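Local coordinates for PHOX (Pseudomonas fluorescens, PDB 4A9V), which hydrolyses phosphate monoesters as an alkaline phosphatase of the PhoX family, using a beta-propeller-borne cofactor of two oxo-bridged irons and calcium, at residues E117-I122 against F176-N181; S147-S152 against P261-A266; Y189-E194 against W248-D253. All blocks are in the same frame, centred on the assembly; numbering follows the deposited sequence.

Interaction 1 (E117-I122 against F176-N181); sequences EGVSVI and FQNCAN. With FEO (mu-oxo-diiron), chain S.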
loop_
_atom_site.group_PDB
_atom_site.type_symbol
_atom_site.label_atom_id
_atom_site.label_comp_id
_atom_site.label_asym_id
_atom_site.label_seq_id
_atom_site.Cartn_x
_atom_site.Cartn_y
_atom_site.Cartn_z
ATOM N N GLU A 117 -1.888 5.803 -13.473
ATOM C CA GLU A 117 -1.246 5.024 -12.422
ATOM C C GLU A 117 0.195 5.467 -12.253
ATOM O O GLU A 117 0.757 6.121 -13.128
ATOM C CB GLU A 117 -1.321 3.535 -12.758
ATOM C CG GLU A 117 -2.756 3.096 -13.032
ATOM C CD GLU A 117 -2.970 1.607 -13.192
ATOM O OE1 GLU A 117 -2.076 0.798 -12.895
ATOM O OE2 GLU A 117 -4.073 1.254 -13.671
ATOM N N GLY A 118 0.779 5.114 -11.116
ATOM C CA GLY A 118 2.163 5.463 -10.826
ATOM C C GLY A 118 2.244 6.285 -9.558
ATOM O O GLY A 118 1.695 5.895 -8.522
ATOM N N VAL A 119 2.941 7.414 -9.645
ATOM C CA VAL A 119 3.143 8.307 -8.518
ATOM C C VAL A 119 2.925 9.739 -8.993
ATOM O O VAL A 119 3.256 10.100 -10.127
ATOM C CB VAL A 119 4.552 8.123 -7.904
ATOM C CG1 VAL A 119 4.817 9.135 -6.800
ATOM C CG2 VAL A 119 4.708 6.706 -7.367
ATOM N N SER A 120 2.349 10.549 -8.112
ATOM C CA SER A 120 2.302 11.999 -8.288
ATOM C C SER A 120 3.128 12.642 -7.179
ATOM O O SER A 120 2.841 12.448 -6.002
ATOM C CB SER A 120 0.858 12.485 -8.175
ATOM O OG SER A 120 0.035 11.918 -9.165
ATOM N N VAL A 121 4.183 13.361 -7.558
ATOM C CA VAL A 121 4.947 14.170 -6.615
ATOM C C VAL A 121 4.447 15.604 -6.702
ATOM O O VAL A 121 4.314 16.146 -7.802
ATOM C CB VAL A 121 6.457 14.143 -6.929
ATOM C CG1 VAL A 121 7.233 14.961 -5.904
ATOM C CG2 VAL A 121 6.974 12.716 -6.978
ATOM N N ILE A 122 4.079 16.164 -5.552
ATOM C CA ILE A 122 3.556 17.523 -5.494
ATOM C C ILE A 122 4.235 18.327 -4.399
ATOM O O ILE A 122 4.648 17.781 -3.379
ATOM C CB ILE A 122 2.028 17.545 -5.279
ATOM C CG1 ILE A 122 1.639 16.977 -3.909
ATOM C CG2 ILE A 122 1.320 16.815 -6.414
ATOM C CD1 ILE A 122 0.161 17.122 -3.600
ATOM N N PHE A 176 3.172 0.764 -12.131
ATOM C CA PHE A 176 1.723 0.847 -12.128
ATOM C C PHE A 176 1.175 -0.096 -11.056
ATOM O O PHE A 176 1.940 -0.815 -10.413
ATOM C CB PHE A 176 1.132 0.563 -13.530
ATOM C CG PHE A 176 1.620 -0.720 -14.170
ATOM C CD1 PHE A 176 1.062 -1.943 -13.818
ATOM C CD2 PHE A 176 2.598 -0.703 -15.148
ATOM C CE1 PHE A 176 1.518 -3.120 -14.381
ATOM C CE2 PHE A 176 3.029 -1.875 -15.745
ATOM C CZ PHE A 176 2.518 -3.087 -15.330
ATOM N N GLN A 177 -0.112 0.022 -10.756
ATOM C CA GLN A 177 -0.716 -0.718 -9.648
ATOM C C GLN A 177 0.060 -0.443 -8.356
ATOM O O GLN A 177 0.169 -1.282 -7.459
ATOM C CB GLN A 177 -0.860 -2.211 -9.966
ATOM C CG GLN A 177 -1.879 -2.491 -11.066
ATOM C CD GLN A 177 -3.348 -2.420 -10.647
ATOM O OE1 GLN A 177 -4.233 -2.501 -11.502
ATOM N NE2 GLN A 177 -3.615 -2.462 -9.355
ATOM N N ASN A 178 0.384 0.831 -8.187
ATOM C CA ASN A 178 1.114 1.338 -7.028
ATOM C C ASN A 178 0.208 1.469 -5.817
ATOM O O ASN A 178 -0.701 2.299 -5.795
ATOM C CB ASN A 178 1.716 2.698 -7.344
ATOM C CG ASN A 178 2.624 2.641 -8.530
ATOM O OD1 ASN A 178 2.161 2.518 -9.665
ATOM N ND2 ASN A 178 3.919 2.532 -8.259
ATOM N N CYS A 179 0.450 0.614 -4.833
ATOM C CA CYS A 179 -0.426 0.436 -3.695
ATOM C C CYS A 179 0.022 1.371 -2.576
ATOM O O CYS A 179 -0.397 2.526 -2.529
ATOM C CB CYS A 179 -0.413 -1.037 -3.292
ATOM S SG CYS A 179 -1.482 -1.422 -1.909
ATOM N N ALA A 180 0.953 0.938 -1.739
ATOM C CA ALA A 180 1.415 1.821 -0.676
ATOM C C ALA A 180 2.942 1.987 -0.705
ATOM O O ALA A 180 3.562 1.912 -1.783
ATOM C CB ALA A 180 0.870 1.368 0.682
ATOM N N ASN A 181 3.500 2.440 0.417
ATOM C CA ASN A 181 4.651 3.318 0.381
ATOM C C ASN A 181 5.674 2.990 1.457
ATOM O O ASN A 181 5.372 2.329 2.453
ATOM C CB ASN A 181 4.189 4.774 0.555
ATOM C CG ASN A 181 3.525 5.018 1.899
ATOM O OD1 ASN A 181 2.569 4.324 2.274
ATOM N ND2 ASN A 181 4.074 5.946 2.666
HETATM FE FE1 FEO S . -3.610 -2.038 -2.965
HETATM FE FE2 FEO S . -3.590 -4.679 -0.709
HETATM O O FEO S . -4.243 -2.992 -1.384
HETATM O O HOH W 1 -4.738 -1.266 -13.888
HETATM O O HOH W 2 -4.707 -0.395 -2.092
HETATM O O HOH W 3 -5.592 -2.849 -3.719
#

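Interaction 2 (S147-S152 against P261-A266); sequences SPLRIS and PVKRTA. With EDO (1,2-ethanediol), chain M.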
loop_
_atom_site.group_PDB
_atom_site.type_symbol
_atom_site.label_atom_id
_atom_site.label_comp_id
_atom_site.label_asym_id
_atom_site.label_seq_id
_atom_site.Cartn_x
_atom_site.Cartn_y
_atom_site.Cartn_z
ATOM N N SER A 147 6.448 5.499 -17.959
ATOM C CA SER A 147 7.663 6.277 -17.714
ATOM C C SER A 147 8.913 5.404 -17.817
ATOM O O SER A 147 8.913 4.267 -17.359
ATOM C CB SER A 147 7.615 6.919 -16.334
ATOM O OG SER A 147 6.568 7.874 -16.226
ATOM N N PRO A 148 10.033 5.984 -18.267
ATOM C CA PRO A 148 11.256 5.191 -18.339
ATOM C C PRO A 148 11.925 5.026 -16.976
ATOM O O PRO A 148 12.331 6.009 -16.365
ATOM C CB PRO A 148 12.137 5.991 -19.303
ATOM C CG PRO A 148 11.643 7.393 -19.204
ATOM C CD PRO A 148 10.168 7.285 -18.940
ATOM N N LEU A 149 12.045 3.780 -16.523
ATOM C CA LEU A 149 12.639 3.455 -15.228
ATOM C C LEU A 149 13.839 2.530 -15.408
ATOM O O LEU A 149 14.019 1.915 -16.454
ATOM C CB LEU A 149 11.610 2.761 -14.319
ATOM C CG LEU A 149 10.722 3.626 -13.432
ATOM C CD1 LEU A 149 9.978 4.728 -14.158
ATOM C CD2 LEU A 149 9.742 2.778 -12.643
ATOM N N ARG A 150 14.633 2.434 -14.350
ATOM C CA ARG A 150 15.813 1.577 -14.320
ATOM C C ARG A 150 15.538 0.379 -13.423
ATOM O O ARG A 150 14.793 0.483 -12.449
ATOM C CB ARG A 150 17.016 2.358 -13.766
ATOM C CG ARG A 150 18.193 1.486 -13.347
ATOM C CD ARG A 150 19.393 2.326 -12.925
ATOM N NE ARG A 150 20.400 1.540 -12.215
ATOM C CZ ARG A 150 20.777 1.767 -10.959
ATOM N NH1 ARG A 150 20.228 2.757 -10.267
ATOM N NH2 ARG A 150 21.808 1.105 -10.444
ATOM N N ILE A 151 16.210 -0.732 -13.702
ATOM C CA ILE A 151 16.194 -1.904 -12.827
ATOM C C ILE A 151 17.579 -2.095 -12.222
ATOM O O ILE A 151 18.573 -2.034 -12.946
ATOM C CB ILE A 151 15.839 -3.188 -13.603
ATOM C CG1 ILE A 151 14.561 -3.000 -14.421
ATOM C CG2 ILE A 151 15.688 -4.357 -12.648
ATOM C CD1 ILE A 151 14.261 -4.166 -15.339
ATOM N N SER A 152 17.648 -2.249 -10.903
ATOM C CA SER A 152 18.920 -2.474 -10.235
ATOM C C SER A 152 18.825 -3.658 -9.280
ATOM O O SER A 152 17.760 -4.259 -9.110
ATOM C CB SER A 152 19.374 -1.213 -9.492
ATOM O OG SER A 152 20.770 -1.254 -9.228
ATOM N N PRO A 261 13.651 6.790 -11.593
ATOM C CA PRO A 261 13.376 5.860 -10.502
ATOM C C PRO A 261 13.923 4.470 -10.783
ATOM O O PRO A 261 14.145 4.091 -11.939
ATOM C CB PRO A 261 11.843 5.845 -10.426
ATOM C CG PRO A 261 11.423 7.139 -11.057
ATOM C CD PRO A 261 12.415 7.352 -12.161
ATOM N N VAL A 262 14.134 3.727 -9.699
ATOM C CA VAL A 262 14.878 2.473 -9.749
ATOM C C VAL A 262 14.084 1.354 -9.082
ATOM O O VAL A 262 13.737 1.442 -7.903
ATOM C CB VAL A 262 16.230 2.598 -9.025
ATOM C CG1 VAL A 262 17.019 1.307 -9.176
ATOM C CG2 VAL A 262 17.026 3.782 -9.551
ATOM N N LYS A 263 13.861 0.271 -9.823
ATOM C CA LYS A 263 13.269 -0.941 -9.258
ATOM C C LYS A 263 14.328 -1.722 -8.493
ATOM O O LYS A 263 15.364 -2.098 -9.046
ATOM C CB LYS A 263 12.640 -1.796 -10.353
ATOM C CG LYS A 263 11.649 -1.016 -11.206
ATOM C CD LYS A 263 10.453 -1.840 -11.659
ATOM C CE LYS A 263 9.489 -0.981 -12.457
ATOM N NZ LYS A 263 8.233 -1.696 -12.820
ATOM N N ARG A 264 14.084 -1.926 -7.204
ATOM C CA ARG A 264 15.086 -2.464 -6.292
ATOM C C ARG A 264 14.870 -3.974 -6.128
ATOM O O ARG A 264 14.144 -4.427 -5.242
ATOM C CB ARG A 264 15.011 -1.745 -4.943
ATOM C CG ARG A 264 15.366 -0.270 -5.027
ATOM C CD ARG A 264 16.818 -0.052 -5.426
ATOM N NE ARG A 264 17.186 1.359 -5.402
ATOM C CZ ARG A 264 18.348 1.840 -5.830
ATOM N NH1 ARG A 264 19.296 1.017 -6.257
ATOM N NH2 ARG A 264 18.562 3.141 -5.823
ATOM N N THR A 265 15.493 -4.762 -7.000
ATOM C CA THR A 265 15.202 -6.187 -7.054
ATOM C C THR A 265 15.669 -6.974 -5.822
ATOM O O THR A 265 15.159 -8.066 -5.575
ATOM C CB THR A 265 15.701 -6.862 -8.349
ATOM O OG1 THR A 265 17.134 -6.825 -8.415
ATOM C CG2 THR A 265 15.093 -6.196 -9.580
ATOM N N ALA A 266 16.596 -6.431 -5.033
ATOM C CA ALA A 266 17.012 -7.116 -3.812
ATOM C C ALA A 266 15.868 -7.282 -2.815
ATOM O O ALA A 266 15.949 -8.119 -1.921
ATOM C CB ALA A 266 18.184 -6.405 -3.152
HETATM C C1 EDO M . 16.087 7.141 -6.265
HETATM O O1 EDO M . 16.934 8.016 -5.510
HETATM C C2 EDO M . 16.692 5.742 -6.272
HETATM O O2 EDO M . 18.011 5.801 -5.714
HETATM O O HOH W 4 21.635 2.340 -7.273
#

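Interaction 3 (Y189-E194 against W248-D253); sequences YLTCEE and WVVEID. With FEO (mu-oxo-diiron), chain S.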
loop_
_atom_site.group_PDB
_atom_site.type_symbol
_atom_site.label_atom_id
_atom_site.label_comp_id
_atom_site.label_asym_id
_atom_site.label_seq_id
_atom_site.Cartn_x
_atom_site.Cartn_y
_atom_site.Cartn_z
ATOM N N TYR A 189 11.631 8.030 -1.557
ATOM C CA TYR A 189 10.299 7.463 -1.458
ATOM C C TYR A 189 10.315 6.065 -2.067
ATOM O O TYR A 189 10.893 5.860 -3.141
ATOM C CB TYR A 189 9.330 8.346 -2.251
ATOM C CG TYR A 189 7.888 7.897 -2.208
ATOM C CD1 TYR A 189 7.175 7.957 -1.028
ATOM C CD2 TYR A 189 7.217 7.497 -3.361
ATOM C CE1 TYR A 189 5.845 7.588 -0.975
ATOM C CE2 TYR A 189 5.880 7.126 -3.319
ATOM C CZ TYR A 189 5.196 7.200 -2.124
ATOM O OH TYR A 189 3.864 6.867 -2.031
ATOM N N LEU A 190 9.673 5.113 -1.397
ATOM C CA LEU A 190 9.463 3.786 -1.961
ATOM C C LEU A 190 8.001 3.621 -2.337
ATOM O O LEU A 190 7.104 3.921 -1.539
ATOM C CB LEU A 190 9.860 2.704 -0.949
ATOM C CG LEU A 190 11.286 2.788 -0.392
ATOM C CD1 LEU A 190 11.560 1.636 0.565
ATOM C CD2 LEU A 190 12.337 2.842 -1.490
ATOM N N THR A 191 7.777 3.189 -3.571
ATOM C CA THR A 191 6.448 2.860 -4.036
ATOM C C THR A 191 6.385 1.375 -4.387
ATOM O O THR A 191 7.354 0.792 -4.866
ATOM C CB THR A 191 6.008 3.751 -5.220
ATOM O OG1 THR A 191 4.629 3.500 -5.492
ATOM C CG2 THR A 191 6.815 3.487 -6.477
ATOM N N CYS A 192 5.247 0.757 -4.102
ATOM C CA CYS A 192 5.119 -0.690 -4.093
ATOM C C CYS A 192 4.136 -1.145 -5.163
ATOM O O CYS A 192 2.976 -0.739 -5.155
ATOM C CB CYS A 192 4.614 -1.130 -2.727
ATOM S SG CYS A 192 5.849 -0.925 -1.437
ATOM N N GLU A 193 4.594 -1.998 -6.074
ATOM C CA GLU A 193 3.749 -2.561 -7.124
ATOM C C GLU A 193 3.039 -3.794 -6.582
ATOM O O GLU A 193 3.686 -4.765 -6.195
ATOM C CB GLU A 193 4.611 -2.928 -8.338
ATOM C CG GLU A 193 5.257 -1.708 -8.968
ATOM C CD GLU A 193 6.366 -2.001 -9.969
ATOM O OE1 GLU A 193 6.808 -3.163 -10.125
ATOM O OE2 GLU A 193 6.807 -1.025 -10.622
ATOM N N GLU A 194 1.710 -3.739 -6.539
ATOM C CA GLU A 194 0.903 -4.779 -5.890
ATOM C C GLU A 194 0.226 -5.671 -6.945
ATOM O O GLU A 194 0.830 -6.635 -7.397
ATOM C CB GLU A 194 -0.110 -4.162 -4.905
ATOM C CG GLU A 194 -0.925 -5.198 -4.137
ATOM C CD GLU A 194 -2.111 -4.602 -3.413
ATOM O OE1 GLU A 194 -2.659 -3.586 -3.896
ATOM O OE2 GLU A 194 -2.539 -5.203 -2.409
ATOM N N TRP A 248 7.755 -5.022 -8.030
ATOM C CA TRP A 248 8.936 -4.614 -7.269
ATOM C C TRP A 248 8.650 -3.388 -6.443
ATOM O O TRP A 248 7.651 -2.685 -6.650
ATOM C CB TRP A 248 10.085 -4.320 -8.232
ATOM C CG TRP A 248 10.410 -5.466 -9.158
ATOM C CD1 TRP A 248 10.032 -5.612 -10.486
ATOM C CD2 TRP A 248 11.200 -6.660 -8.848
ATOM N NE1 TRP A 248 10.519 -6.789 -11.005
ATOM C CE2 TRP A 248 11.251 -7.447 -10.069
ATOM C CE3 TRP A 248 11.865 -7.121 -7.720
ATOM C CZ2 TRP A 248 11.991 -8.611 -10.152
ATOM C CZ3 TRP A 248 12.570 -8.321 -7.803
ATOM C CH2 TRP A 248 12.646 -9.039 -8.999
ATOM N N VAL A 249 9.527 -3.138 -5.480
ATOM C CA VAL A 249 9.613 -1.862 -4.793
ATOM C C VAL A 249 10.480 -0.929 -5.631
ATOM O O VAL A 249 11.560 -1.303 -6.083
ATOM C CB VAL A 249 10.224 -2.045 -3.396
ATOM C CG1 VAL A 249 10.318 -0.708 -2.681
ATOM C CG2 VAL A 249 9.384 -3.017 -2.582
ATOM N N VAL A 250 9.975 0.278 -5.848
ATOM C CA VAL A 250 10.614 1.255 -6.714
ATOM C C VAL A 250 10.990 2.486 -5.891
ATOM O O VAL A 250 10.173 3.014 -5.141
ATOM C CB VAL A 250 9.655 1.662 -7.853
ATOM C CG1 VAL A 250 10.326 2.653 -8.787
ATOM C CG2 VAL A 250 9.185 0.438 -8.616
ATOM N N GLU A 251 12.244 2.916 -5.997
ATOM C CA GLU A 251 12.765 4.035 -5.227
ATOM C C GLU A 251 12.806 5.298 -6.094
ATOM O O GLU A 251 13.314 5.290 -7.224
ATOM C CB GLU A 251 14.162 3.700 -4.698
ATOM C CG GLU A 251 14.714 4.750 -3.748
ATOM C CD GLU A 251 16.002 4.348 -3.050
ATOM O OE1 GLU A 251 16.603 3.319 -3.429
ATOM O OE2 GLU A 251 16.464 5.123 -2.186
ATOM N N ILE A 252 12.221 6.363 -5.551
ATOM C CA ILE A 252 12.067 7.654 -6.213
ATOM C C ILE A 252 12.690 8.747 -5.347
ATOM O O ILE A 252 12.469 8.788 -4.140
ATOM C CB ILE A 252 10.562 7.965 -6.413
ATOM C CG1 ILE A 252 9.930 6.974 -7.398
ATOM C CG2 ILE A 252 10.336 9.404 -6.864
ATOM C CD1 ILE A 252 8.416 6.895 -7.327
ATOM N N ASP A 253 13.423 9.657 -5.986
ATOM C CA ASP A 253 13.934 10.840 -5.309
ATOM C C ASP A 253 13.030 12.033 -5.600
ATOM O O ASP A 253 13.102 12.609 -6.682
ATOM C CB ASP A 253 15.356 11.140 -5.778
ATOM C CG ASP A 253 15.970 12.332 -5.064
ATOM O OD1 ASP A 253 15.265 12.988 -4.266
ATOM O OD2 ASP A 253 17.158 12.638 -5.328
HETATM FE FE1 FEO S . -3.610 -2.038 -2.965
HETATM FE FE2 FEO S . -3.590 -4.679 -0.709
HETATM O O FEO S . -4.243 -2.992 -1.384
HETATM O O HOH W 2 -4.707 -0.395 -2.092
HETATM O O HOH W 3 -5.592 -2.849 -3.719
#

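Interaction 1 (E117-I122 against F176-N181)
E117 reaches over to the turn at F176-Q177 and takes the backbone N-H of Q177 on its OE1, Q177 N to E117 OE1 measuring 3.0 Å. The bond is bent, 146° at the hydrogen, and comes to the anti side of OE1, 26° out of the carboxylate plane. The other oxygen works through water: one molecule donates to E117 OE2 at 2.6 Å and to Q177 OE1 at 2.7 Å, so both ends of the carboxylate hold Q177. CG of E117 lies beside its own backbone N (chi1 -54°) and the chain then runs out straight, carrying OE1 past F176 CB at 3.3 Å. Here the first residues of strand 118-127, in one four-stranded antiparallel sheet of the beta-propeller, meet the start of strand 178-183, the edge strand of the next sheet. Van der Waals contacts follow. N178 OD1 rests on G118 CA at 3.2 Å, while its ND2 is bonded to T175 and T191. V119 CG2 only brushes N178 ND2, at 4.3 Å. Metal coordination begins one residue further on: C179 SG binds FE1 of the mu-oxo-diiron group at 2.5 Å, sharing that iron with E90 and E194.

Interaction 2 (S147-S152 against P261-A266)
R150 is held through both its backbone polar atoms: its N-H goes to P261 O, nearly straight at 175°, and its carbonyl O accepts K263 N at 2.8 Å and a CA-H contact from V262. S152 N then bonds K263 O at 2.9 Å, and S152 O takes two donors from T265, the N-H at 3.1 Å and OG1 at 2.7 Å. OG1 can reach it because it sits between the backbone N and carbonyl carbon of T265 (chi1 65°), and A155 N bonds the same OG1. The polar ends pair elsewhere: K263 NZ with E193 and R264 with E251 and D320 in salt bridges, and S152 OG, in one of two conformers, with D320. In one of its own two conformers R150 brings NH1 to 4.5 Å from R264 NH1 and weakly bonds a water that R264 NH1 holds at 2.9 Å. V262 lies alongside both arginines, CG2 at R150 NH1 and CG1 over the centre of the R264 guanidinium and packed at 3.5 Å on S152 CB. L149 CG meets P261 CB at 3.9 Å. Strands 148-152 and 262-264, with axes 30° apart, form the parallel join in an otherwise antiparallel sheet of the beta-propeller.

Interaction 3 (Y189-E194 against W248-D253)
Y189 and I252 exchange a pair of backbone bonds, Y189 N to I252 O measuring 2.8 Å, and T191 and V250 do the same. L190 with E251 lies between them, and C192 with V249 follows; both are non-hydrogen-bonded pairs, where CA-H groups of L190, V249 and E251 point at carbonyl oxygens opposite. E193 and W248 are then bonded twice: W248 N donates to E193 OE1 at 3.0 Å, almost straight at 171° but from above the carboxylate plane, and E193 N returns a longer bond of 3.2 Å to W248 O. CG beside the backbone N (chi1 -64°) and an extended chain beyond it bring OE1 to that N-H, while OE2 is bonded by T175 and touches V250 CG2 at 3.4 Å. On one face, T191 CG2 packs on V250 CB at 3.6 Å, and I252 CD1 comes to the edge of the Y189 ring, 4.2 Å from CD2. The other face has L190 CB on V249 CG1 at 3.9 Å and L190 CD2 on E251 CB. Just past the strand, E194 bridges the mu-oxo-diiron group, OE1 to FE1 at 2.0 Å and OE2 to FE2. The arrangement is an antiparallel strand pair of a beta-propeller sheet leading directly into the metal site.

From the N terminus, the chain enters interaction 1 at 117-122 and, before closing it at 176-181, opens interaction 2 at 147-152; these two therefore cross. Interaction 3 follows interaction 1 in series: 189-194 comes next, and 248-253 returns to it across 53 intervening residues. Only then does 261-266 close interaction 2, so the loop of interaction 3 falls wholly within that larger one. Interactions 2 and 3 belong to a single mixed six-stranded sheet, in which strand 249-252 neighbours 262-264, whereas interaction 1 ties this sheet's edge to the sheet containing strand 118-127. Strands 178-183 and 189-193 are neighbours, C179 N probably bonding C192 O, which brings interactions 1 and 3 together at the diiron site.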